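Local coordinates for alanine dehydrogenase (Archaeoglobus fulgidus, PDB 1OMO), which catalyses the reversible NAD-dependent oxidative deamination of alanine to pyruvate and ammonium, working as a homodimer, at residues R29-L33 with G34-M38; Y103-S106 with L107-G110; K165-S168 with Y169-R173; I250-A253 with V254-V258; V303-E306 with N307-K311. All blocks are in the same frame, centred on the assembly; numbering follows the deposited sequence.

Interaction 1: residues R29-L33 with G34-M38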
# COMPACT_ATOMS: atom_id res chain seq x y z
N ARG A 29 -7.42 11.40 18.25
CA ARG A 29 -8.38 11.01 19.27
C ARG A 29 -8.99 9.64 18.89
O ARG A 29 -8.91 8.68 19.68
CB ARG A 29 -9.45 12.10 19.38
CG ARG A 29 -10.45 11.88 20.49
CD ARG A 29 -11.61 12.88 20.40
NE ARG A 29 -12.81 12.25 20.95
CZ ARG A 29 -13.71 11.57 20.24
NH1 ARG A 29 -13.59 11.44 18.92
NH2 ARG A 29 -14.73 10.97 20.87
N LEU A 30 -9.55 9.52 17.69
CA LEU A 30 -10.14 8.24 17.25
C LEU A 30 -9.17 7.05 17.28
O LEU A 30 -9.52 5.98 17.77
CB LEU A 30 -10.74 8.37 15.85
CG LEU A 30 -11.93 9.32 15.73
CD1 LEU A 30 -12.25 9.58 14.28
CD2 LEU A 30 -13.14 8.73 16.46
N TYR A 31 -7.95 7.22 16.79
CA TYR A 31 -7.03 6.09 16.79
C TYR A 31 -6.71 5.63 18.20
O TYR A 31 -6.60 4.45 18.46
CB TYR A 31 -5.73 6.40 16.03
CG TYR A 31 -4.87 5.17 15.81
CD1 TYR A 31 -5.46 3.95 15.50
CD2 TYR A 31 -3.49 5.22 15.85
CE1 TYR A 31 -4.71 2.81 15.23
CE2 TYR A 31 -2.70 4.07 15.57
CZ TYR A 31 -3.33 2.87 15.26
OH TYR A 31 -2.61 1.73 14.93
N ALA A 32 -6.56 6.57 19.12
CA ALA A 32 -6.25 6.17 20.48
C ALA A 32 -7.46 5.45 21.11
O ALA A 32 -7.28 4.66 22.03
CB ALA A 32 -5.86 7.38 21.31
N LEU A 33 -8.68 5.72 20.62
CA LEU A 33 -9.87 5.05 21.14
C LEU A 33 -10.23 3.79 20.32
O LEU A 33 -11.33 3.25 20.44
CB LEU A 33 -11.06 6.00 21.15
CG LEU A 33 -10.93 7.17 22.13
CD1 LEU A 33 -12.11 8.11 21.99
CD2 LEU A 33 -10.82 6.62 23.55
N GLY A 34 -9.31 3.36 19.47
CA GLY A 34 -9.56 2.19 18.66
C GLY A 34 -10.58 2.37 17.56
O GLY A 34 -10.92 1.41 16.88
N LYS A 35 -11.08 3.58 17.36
CA LYS A 35 -12.06 3.79 16.29
C LYS A 35 -11.44 4.12 14.91
O LYS A 35 -12.09 4.69 14.04
CB LYS A 35 -13.05 4.87 16.71
CG LYS A 35 -13.88 4.43 17.90
CD LYS A 35 -14.80 5.53 18.39
CE LYS A 35 -15.53 5.12 19.66
NZ LYS A 35 -16.56 6.14 19.95
N ALA A 36 -10.18 3.75 14.74
CA ALA A 36 -9.49 3.95 13.46
C ALA A 36 -8.62 2.73 13.25
O ALA A 36 -8.16 2.10 14.19
CB ALA A 36 -8.63 5.21 13.48
N GLN A 37 -8.39 2.40 12.00
CA GLN A 37 -7.58 1.25 11.70
C GLN A 37 -6.34 1.77 10.92
O GLN A 37 -6.45 2.66 10.07
CB GLN A 37 -8.49 0.31 10.90
CG GLN A 37 -7.97 -1.03 10.43
CD GLN A 37 -9.06 -1.80 9.64
OE1 GLN A 37 -9.91 -1.20 8.95
NE2 GLN A 37 -9.03 -3.13 9.74
N MET A 38 -5.15 1.27 11.25
CA MET A 38 -3.97 1.73 10.55
C MET A 38 -2.80 0.76 10.59
O MET A 38 -2.17 0.56 11.63
CB MET A 38 -3.49 3.10 11.09
CG MET A 38 -2.25 3.66 10.41
SD MET A 38 -1.64 5.21 11.08
CE MET A 38 -1.07 4.64 12.64
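The backbone reverses over L30-K35, where K35 N donates to L30 O (2.9 Å) and G34 N donates to Y31 O (3.1 Å). The second bond approaches from above the carbonyl, 70° out of its plane, whereas the first is tilted much less. Beside this turn the side chain of K35 runs extended beyond CG and crosses that of L30 at about a right angle, with L30 CD2 resting 3.9 Å from K35 CB. Two bonds of this spacing, together with the phi of G34 (71°), a positive value that by itself favours glycine, define a Schellman motif, with G34 as the C-prime residue that ends helix 17-32. Past the turn, the chain runs by the Y31 ring. Y31 has CG anti to the backbone N (chi1 -170°), which places the ring beside A36 and M38. The carbonyl oxygen of A36 lies at the ring edge, near its plane, 3.5 Å from Y31 CD1, while A36 CB packs 4.0 Å from the same atom. M38 is straight as far as SD and then bends, bringing M38 CE obliquely to 3.4 Å from Y31 CE2. M38 SD is 5.2 Å from the ring centroid, a Met-aromatic contact. Both Y31 and M38 also touch D240 and I295, the latter on helix 294-311, and M38 reaches L293 and A294 as well.

Interaction 2: residues Y103-S106 with L107-G110. With NAD (nicotinamide-adenine-dinucleotide), chain D.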
# COMPACT_ATOMS: atom_id res chain seq x y z
N TYR A 103 0.94 18.31 -1.22
CA TYR A 103 0.69 19.45 -0.38
C TYR A 103 0.07 19.09 0.96
O TYR A 103 0.47 19.64 1.98
CB TYR A 103 -0.20 20.42 -1.13
CG TYR A 103 -0.70 21.59 -0.30
CD1 TYR A 103 -2.01 21.62 0.17
CD2 TYR A 103 0.12 22.70 -0.06
CE1 TYR A 103 -2.50 22.73 0.85
CE2 TYR A 103 -0.36 23.79 0.61
CZ TYR A 103 -1.67 23.80 1.06
OH TYR A 103 -2.14 24.88 1.76
N THR A 104 -0.90 18.18 0.97
CA THR A 104 -1.56 17.86 2.23
C THR A 104 -0.67 17.10 3.17
O THR A 104 -0.98 17.01 4.35
CB THR A 104 -2.92 17.09 2.05
OG1 THR A 104 -2.73 15.92 1.24
CG2 THR A 104 -3.99 18.02 1.44
N THR A 105 0.41 16.53 2.67
CA THR A 105 1.33 15.81 3.56
C THR A 105 2.04 16.89 4.41
O THR A 105 2.20 16.74 5.63
CB THR A 105 2.36 14.97 2.75
OG1 THR A 105 1.69 13.87 2.12
CG2 THR A 105 3.48 14.46 3.64
N SER A 106 2.44 17.99 3.77
CA SER A 106 3.12 19.09 4.50
C SER A 106 2.12 19.76 5.45
O SER A 106 2.43 20.02 6.62
CB SER A 106 3.66 20.15 3.52
OG SER A 106 4.88 19.72 2.95
N LEU A 107 0.92 19.99 4.93
CA LEU A 107 -0.16 20.63 5.68
C LEU A 107 -0.49 19.88 6.95
O LEU A 107 -0.48 20.47 8.03
CB LEU A 107 -1.42 20.72 4.81
CG LEU A 107 -2.35 21.94 4.89
CD1 LEU A 107 -3.78 21.46 5.04
CD2 LEU A 107 -1.98 22.87 5.98
N ARG A 108 -0.76 18.57 6.85
CA ARG A 108 -1.14 17.83 8.04
C ARG A 108 0.03 17.59 9.00
O ARG A 108 -0.18 17.22 10.15
CB ARG A 108 -1.85 16.53 7.67
CG ARG A 108 -1.09 15.51 6.82
CD ARG A 108 0.11 14.85 7.52
NE ARG A 108 0.44 13.55 6.92
CZ ARG A 108 1.62 12.93 7.04
NH1 ARG A 108 2.60 13.50 7.71
NH2 ARG A 108 1.79 11.70 6.54
N THR A 109 1.26 17.78 8.54
CA THR A 109 2.41 17.61 9.43
C THR A 109 2.44 18.93 10.19
O THR A 109 2.63 18.96 11.41
CB THR A 109 3.73 17.41 8.63
OG1 THR A 109 3.55 16.28 7.75
CG2 THR A 109 4.90 17.13 9.59
N GLY A 110 2.20 20.01 9.47
CA GLY A 110 2.15 21.28 10.15
C GLY A 110 1.05 21.25 11.21
O GLY A 110 1.27 21.61 12.37
PA NAD D . 13.55 21.09 2.99
O1A NAD D . 14.75 20.52 2.33
O2A NAD D . 12.74 22.17 2.26
O5B NAD D . 13.73 21.69 4.52
C5B NAD D . 14.87 21.30 5.40
C4B NAD D . 15.65 22.61 5.72
O4B NAD D . 16.73 22.13 6.63
C3B NAD D . 16.47 23.29 4.52
O3B NAD D . 16.10 24.72 4.38
C2B NAD D . 17.96 23.08 4.87
O2B NAD D . 18.90 23.97 4.40
C1B NAD D . 17.87 22.93 6.42
N9A NAD D . 18.92 22.14 6.99
C8A NAD D . 19.54 20.98 6.57
N7A NAD D . 20.47 20.55 7.40
C5A NAD D . 20.51 21.39 8.43
C6A NAD D . 21.32 21.41 9.65
N6A NAD D . 22.23 20.50 9.88
N1A NAD D . 21.05 22.46 10.50
C2A NAD D . 20.13 23.42 10.26
N3A NAD D . 19.33 23.45 9.10
C4A NAD D . 19.55 22.40 8.22
O3 NAD D . 12.42 20.03 3.59
PN NAD D . 10.91 20.17 4.35
O1N NAD D . 10.71 21.62 4.70
O2N NAD D . 9.89 19.38 3.55
O5D NAD D . 11.30 19.33 5.76
C5D NAD D . 12.12 18.05 5.37
C4D NAD D . 12.34 17.14 6.54
O4D NAD D . 10.96 16.83 7.13
C3D NAD D . 12.94 15.74 6.20
O3D NAD D . 13.63 15.16 7.32
C2D NAD D . 11.67 14.99 5.81
O2D NAD D . 11.85 13.64 5.53
C1D NAD D . 10.72 15.36 7.04
N1N NAD D . 9.22 15.33 6.89
C2N NAD D . 8.57 14.59 7.97
C3N NAD D . 7.13 14.70 7.97
C7N NAD D . 6.41 13.86 9.18
O7N NAD D . 5.21 13.50 9.02
N7N NAD D . 7.15 13.59 10.31
C4N NAD D . 6.34 15.45 7.07
C5N NAD D . 7.12 16.14 6.05
C6N NAD D . 8.52 16.08 5.97
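R108 and T109 meet the nicotinamide directly, and T105, one helical turn back, touches both of these residues. R108 NH1 donates to the carboxamide oxygen O7N of NAD (2.9 Å), which lies in the guanidinium plane at its edge; the N-H...O angle of 131° makes the bond bent. T109 OG1 comes within 3.0 Å of NAD C4N, the ring carbon that exchanges hydride in nicotinamide chemistry, and T109 CG2 stands 3.4 Å from that carbon. In the second shell, T109 OG1 donates to T105 O (2.6 Å) and accepts a weak bond from R108 NH1, so the hydroxyl is fixed between a carbonyl and an arginine. T105 CG2 lies over the centre of one guanidinium face, 4.1 Å above its plane. R108 bends at chi2 (68°) to lie alongside T105, and its NE forms a salt bridge with D297. A leucine at R108 would probably leave O7N without this donor and D297 without its ionic mate. T105 OG1 is itself hydrogen-bonded to A101 O and to NZ of K65, the inferred proton donor/acceptor. Farther out, Y103 CE1 packs 4.1 Å from L107 CG. This part of helix 102-120 packs against several helices: S106 and L107 meet F139 of helix 135-147, L107 also reaches M17 and A20 of helix 17-32, R108 and T104 touch V300 of helix 294-311, and Y103 lies against helix 8-12.

Interaction 3: residues K165-S168 with Y169-R173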
# COMPACT_ATOMS: atom_id res chain seq x y z
N LYS A 165 14.75 34.36 4.49
CA LYS A 165 13.46 34.34 3.83
C LYS A 165 12.36 34.01 4.85
O LYS A 165 11.32 34.67 4.87
CB LYS A 165 13.45 33.29 2.72
CG LYS A 165 12.10 33.19 2.03
CD LYS A 165 12.06 32.11 0.96
CE LYS A 165 11.09 32.51 -0.15
NZ LYS A 165 10.73 31.31 -0.94
N PHE A 166 12.57 33.01 5.70
CA PHE A 166 11.56 32.63 6.69
C PHE A 166 11.36 33.83 7.63
O PHE A 166 10.24 34.17 7.99
CB PHE A 166 12.03 31.34 7.44
CG PHE A 166 11.15 30.92 8.62
CD1 PHE A 166 11.43 31.37 9.91
CD2 PHE A 166 10.05 30.07 8.43
CE1 PHE A 166 10.66 30.97 11.00
CE2 PHE A 166 9.25 29.67 9.53
CZ PHE A 166 9.56 30.12 10.81
N VAL A 167 12.44 34.49 7.99
CA VAL A 167 12.34 35.63 8.88
C VAL A 167 11.53 36.75 8.23
O VAL A 167 10.71 37.38 8.87
CB VAL A 167 13.75 36.13 9.25
CG1 VAL A 167 13.69 37.58 9.77
CG2 VAL A 167 14.34 35.22 10.32
N SER A 168 11.77 36.98 6.95
CA SER A 168 11.06 38.01 6.19
C SER A 168 9.56 37.65 6.07
O SER A 168 8.68 38.55 6.08
CB SER A 168 11.71 38.13 4.81
OG SER A 168 11.26 39.26 4.09
N TYR A 169 9.27 36.34 5.94
CA TYR A 169 7.89 35.83 5.83
C TYR A 169 7.13 36.16 7.12
O TYR A 169 5.96 36.56 7.10
CB TYR A 169 7.92 34.30 5.61
CG TYR A 169 6.56 33.60 5.54
CD1 TYR A 169 5.97 33.27 4.31
CD2 TYR A 169 5.87 33.23 6.71
CE1 TYR A 169 4.76 32.60 4.25
CE2 TYR A 169 4.64 32.54 6.65
CZ TYR A 169 4.10 32.23 5.42
OH TYR A 169 2.91 31.52 5.32
N CYS A 170 7.81 35.98 8.24
CA CYS A 170 7.26 36.28 9.55
C CYS A 170 6.94 37.76 9.65
O CYS A 170 5.80 38.15 9.86
CB CYS A 170 8.27 35.93 10.66
SG CYS A 170 8.43 34.18 11.01
N GLU A 171 7.96 38.60 9.50
CA GLU A 171 7.74 40.02 9.60
C GLU A 171 6.55 40.44 8.74
O GLU A 171 5.68 41.16 9.21
CB GLU A 171 8.99 40.80 9.19
CG GLU A 171 9.53 41.71 10.30
CD GLU A 171 10.79 41.18 10.94
OE1 GLU A 171 11.78 40.97 10.19
OE2 GLU A 171 10.79 41.01 12.18
N ASP A 172 6.50 39.97 7.50
CA ASP A 172 5.40 40.35 6.62
C ASP A 172 4.06 40.23 7.32
O ASP A 172 3.20 41.09 7.14
CB ASP A 172 5.40 39.53 5.33
CG ASP A 172 6.45 40.01 4.34
OD1 ASP A 172 6.67 39.36 3.29
OD2 ASP A 172 7.07 41.07 4.63
N ARG A 173 3.86 39.18 8.11
CA ARG A 173 2.59 39.05 8.80
C ARG A 173 2.67 39.53 10.24
O ARG A 173 2.00 39.01 11.12
CB ARG A 173 2.04 37.61 8.73
CG ARG A 173 3.03 36.48 8.60
CD ARG A 173 2.58 35.48 7.53
NE ARG A 173 3.17 35.80 6.23
CZ ARG A 173 2.84 35.21 5.10
NH1 ARG A 173 3.42 35.56 3.98
NH2 ARG A 173 1.93 34.27 5.11
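Y169 starts against the preceding turn, its CB 3.3 Å from F166 O and its amide N bonded to K165 O (2.9 Å). From CB the side chain leads away from that turn, with CG anti to the backbone N (chi1 177°). One face of the phenol ring then receives the R173 guanidinium, whose CZ stands 3.2 Å above the ring plane and offset toward the rim. R173 NE also makes a weak bond to Y169 O (3.0 Å), back toward the helix. At the tip, Y169 OH is hydrogen-bonded to E142 OE1. The next residue turns inward: C170 SG lies over the face of the F166 ring, 4.3 Å from its centroid and 27° off the normal, a Cys sulfur-aromatic contact. On another flank V167 and E171 run side by side, with V167 CG1 3.9 Å from E171 OE1, while E171 OE2 accepts from A177 N. This is the helix of a beta-alpha-beta unit in the Rossmann-fold NAD domain. F166, V167 and C170 pack on strand 152-156, V167 and C170 also touch strand 177-179, and the F166 and Y169 rings both meet Y138 of helix 135-147 edge-to-face.

Interaction 4: residues I250-A253 with V254-V258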
# COMPACT_ATOMS: atom_id res chain seq x y z
N ILE A 250 13.44 9.49 18.04
CA ILE A 250 14.04 8.56 18.99
C ILE A 250 14.66 7.28 18.38
O ILE A 250 15.19 6.47 19.14
CB ILE A 250 13.04 8.06 20.05
CG1 ILE A 250 12.09 7.04 19.45
CG2 ILE A 250 12.20 9.20 20.57
CD1 ILE A 250 11.19 6.41 20.48
N ASN A 251 14.61 7.08 17.06
CA ASN A 251 15.11 5.79 16.52
C ASN A 251 16.55 5.39 16.86
O ASN A 251 16.77 4.27 17.33
CB ASN A 251 14.80 5.66 15.00
CG ASN A 251 15.83 6.32 14.10
OD1 ASN A 251 16.84 5.70 13.72
ND2 ASN A 251 15.56 7.56 13.71
N VAL A 252 17.51 6.29 16.68
CA VAL A 252 18.94 6.02 16.98
C VAL A 252 19.13 5.69 18.46
O VAL A 252 19.80 4.72 18.83
CB VAL A 252 19.84 7.26 16.57
CG1 VAL A 252 21.33 7.00 16.88
CG2 VAL A 252 19.69 7.54 15.09
N ALA A 253 18.51 6.49 19.32
CA ALA A 253 18.61 6.28 20.75
C ALA A 253 18.11 4.92 21.16
O ALA A 253 18.76 4.22 21.94
CB ALA A 253 17.84 7.35 21.49
N VAL A 254 16.93 4.55 20.66
CA VAL A 254 16.34 3.25 20.99
C VAL A 254 17.22 2.12 20.44
O VAL A 254 17.52 1.16 21.13
CB VAL A 254 14.88 3.13 20.42
CG1 VAL A 254 14.42 1.69 20.43
CG2 VAL A 254 13.92 4.00 21.25
N SER A 255 17.63 2.27 19.19
CA SER A 255 18.48 1.27 18.55
C SER A 255 19.83 1.07 19.23
O SER A 255 20.34 -0.04 19.30
CB SER A 255 18.72 1.65 17.09
OG SER A 255 17.57 1.42 16.30
N LYS A 256 20.44 2.15 19.73
CA LYS A 256 21.73 2.04 20.39
C LYS A 256 21.56 1.76 21.87
O LYS A 256 22.53 1.69 22.63
CB LYS A 256 22.56 3.29 20.15
CG LYS A 256 22.99 3.46 18.70
CD LYS A 256 24.24 4.33 18.61
CE LYS A 256 24.38 5.02 17.28
NZ LYS A 256 24.72 6.46 17.49
N GLY A 257 20.30 1.60 22.27
CA GLY A 257 19.97 1.26 23.65
C GLY A 257 20.05 2.33 24.72
O GLY A 257 20.01 2.00 25.90
N VAL A 258 20.15 3.59 24.33
CA VAL A 258 20.23 4.65 25.30
C VAL A 258 18.93 4.77 26.08
O VAL A 258 18.94 4.75 27.32
CB VAL A 258 20.59 5.96 24.62
CG1 VAL A 258 20.66 7.09 25.65
CG2 VAL A 258 21.96 5.80 23.95
O HOH W 1 15.24 1.73 16.88
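V254 continues the turn begun at I250, its N donating to I250 O (3.0 Å). V254 CG2 meets I250 CD1 at 3.7 Å; I250 brings this methyl there with CG1 between the backbone N and the carbonyl carbon (chi1 75°). S255 follows with N bonded to N251 O (2.9 Å). A water also donates to N251 O (3.0 Å), although its place is doubtful because it stands too close to S255 OG. K256 N donates to V252 O (2.8 Å), and the lysine chain lies alongside V252, its aliphatic CE 3.7 Å from V252 CG1. G257 is the first residue to leave helical angles, with phi at 76°, and its N bonds back to V254 O. With V258 N donating to A253 O (2.8 Å), this makes a Schellman motif that ends the short helix 251-255. V258 has its CB 4.4 Å from A253 CB, and both residues face helix 228-232, A253 against L231 and V258 against V228 and K232. At the other end of the helix N251 is held by hydrogen bonds from its OD1 to G222 N and from its ND2 to G248 O and K223 O, K223 being an NAD-binding residue.

Interaction 5: residues V303-E306 with N307-K311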
# COMPACT_ATOMS: atom_id res chain seq x y z
N VAL A 303 -11.62 15.69 4.02
CA VAL A 303 -12.05 17.08 3.97
C VAL A 303 -11.91 17.67 2.58
O VAL A 303 -12.77 18.43 2.15
CB VAL A 303 -11.24 17.91 4.96
CG1 VAL A 303 -11.45 19.40 4.68
CG2 VAL A 303 -11.68 17.58 6.38
N VAL A 304 -10.82 17.34 1.90
CA VAL A 304 -10.57 17.82 0.54
C VAL A 304 -11.63 17.25 -0.40
O VAL A 304 -12.12 17.95 -1.31
CB VAL A 304 -9.20 17.33 0.02
CG1 VAL A 304 -9.11 17.51 -1.50
CG2 VAL A 304 -8.08 18.10 0.71
N TYR A 305 -11.97 15.97 -0.21
CA TYR A 305 -12.95 15.35 -1.10
C TYR A 305 -14.35 15.99 -0.96
O TYR A 305 -14.96 16.34 -1.95
CB TYR A 305 -13.02 13.82 -0.87
CG TYR A 305 -14.08 13.11 -1.70
CD1 TYR A 305 -15.20 12.55 -1.09
CD2 TYR A 305 -13.99 13.05 -3.10
CE1 TYR A 305 -16.22 11.95 -1.85
CE2 TYR A 305 -15.00 12.45 -3.86
CZ TYR A 305 -16.12 11.90 -3.22
OH TYR A 305 -17.12 11.32 -3.94
N GLU A 306 -14.84 16.16 0.26
CA GLU A 306 -16.15 16.75 0.48
C GLU A 306 -16.15 18.21 0.06
O GLU A 306 -17.14 18.70 -0.47
CB GLU A 306 -16.58 16.56 1.94
CG GLU A 306 -16.78 15.08 2.26
CD GLU A 306 -17.08 14.78 3.70
OE1 GLU A 306 -17.33 13.60 4.02
OE2 GLU A 306 -17.05 15.70 4.54
N ASN A 307 -15.06 18.93 0.28
CA ASN A 307 -15.06 20.31 -0.14
C ASN A 307 -15.01 20.37 -1.66
O ASN A 307 -15.43 21.35 -2.25
CB ASN A 307 -13.87 21.07 0.43
CG ASN A 307 -14.09 21.47 1.86
OD1 ASN A 307 -15.21 21.54 2.33
ND2 ASN A 307 -13.01 21.77 2.56
N ALA A 308 -14.46 19.33 -2.28
CA ALA A 308 -14.36 19.28 -3.71
C ALA A 308 -15.77 19.07 -4.31
O ALA A 308 -16.12 19.70 -5.32
CB ALA A 308 -13.42 18.16 -4.13
N LEU A 309 -16.58 18.19 -3.72
CA LEU A 309 -17.93 18.00 -4.25
C LEU A 309 -18.65 19.35 -4.16
O LEU A 309 -19.25 19.81 -5.15
CB LEU A 309 -18.68 16.98 -3.43
CG LEU A 309 -17.95 15.64 -3.40
CD1 LEU A 309 -18.74 14.68 -2.55
CD2 LEU A 309 -17.77 15.08 -4.80
N SER A 310 -18.57 19.98 -2.99
CA SER A 310 -19.23 21.27 -2.75
C SER A 310 -18.93 22.36 -3.73
O SER A 310 -19.83 23.10 -4.09
CB SER A 310 -18.88 21.80 -1.36
OG SER A 310 -19.50 21.00 -0.40
N LYS A 311 -17.68 22.49 -4.16
CA LYS A 311 -17.34 23.56 -5.08
C LYS A 311 -17.22 23.14 -6.53
O LYS A 311 -16.74 23.91 -7.37
CB LYS A 311 -16.05 24.23 -4.63
CG LYS A 311 -16.11 24.81 -3.25
CD LYS A 311 -14.79 25.49 -2.93
CE LYS A 311 -14.89 26.31 -1.66
NZ LYS A 311 -13.56 26.88 -1.32
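Y305 sets its CG anti to the backbone N (chi1 177°), and L309, one turn later, has its CG beside its own backbone N (chi1 -58°); together these torsions bring the leucine fork over one face of the tyrosine ring. L309 CG stands 4.2 Å above the ring plane, offset toward the rim. Its two methyls divide the far half of the ring between them: L309 CD1 is 3.8 Å from Y305 CE1, and L309 CD2 is 3.9 Å from both Y305 CE2 and Y305 OH. The arrangement is consistent with a CH-pi contact. Without the ring, as with an alanine here, both L309 methyls would probably lose their aromatic cover and a gap would open beside L96 and A97. The backbone beneath is helical, with Y305 O accepting from L309 N (3.0 Å) and, weakly, from A308 N, which also donates to V304 O. E306 O likewise takes S310 N (3.2 Å) and a weak bond from S310 OG, so two donors of one residue share that carbonyl. On a different flank N307 runs alongside V303, with N307 ND2 3.5 Å from V303 CG1. The same ND2 is satisfied by L14 O and E19 OE2, which fixes the amide against the N-terminal region, and E306 OE1 is hydrogen-bonded to Y61 OH. Helix 294-311 thereby lies on the mixed beta sheet: V304 and A308 pack on L6 of strand 3-6, A308 and Y305 on L4, and Y305 and V304 also meet strand 95-100.

How the interactions relate
From the N terminus the five contacts follow in series, each local, so none nests within or crosses another. Interaction 1 ends helix 17-32 before strand 42-45 by a Schellman motif. Interaction 2 lies inside helix 102-120 at the nicotinamide, whereas interaction 3 occupies the last turns of helix 160-172 in the Rossmann unit. Interaction 4 closes helix 251-255 with the same motif as interaction 1. Interaction 5, near the end of helix 294-311, packs that helix on the mixed sheet. Interactions 2 and 5 touch directly, T104 CG2 lying 4.2 Å from V304 CG2. The most distant pair, interactions 4 and 5, has centres about 42 Å apart, on opposite sides of the chain's centre.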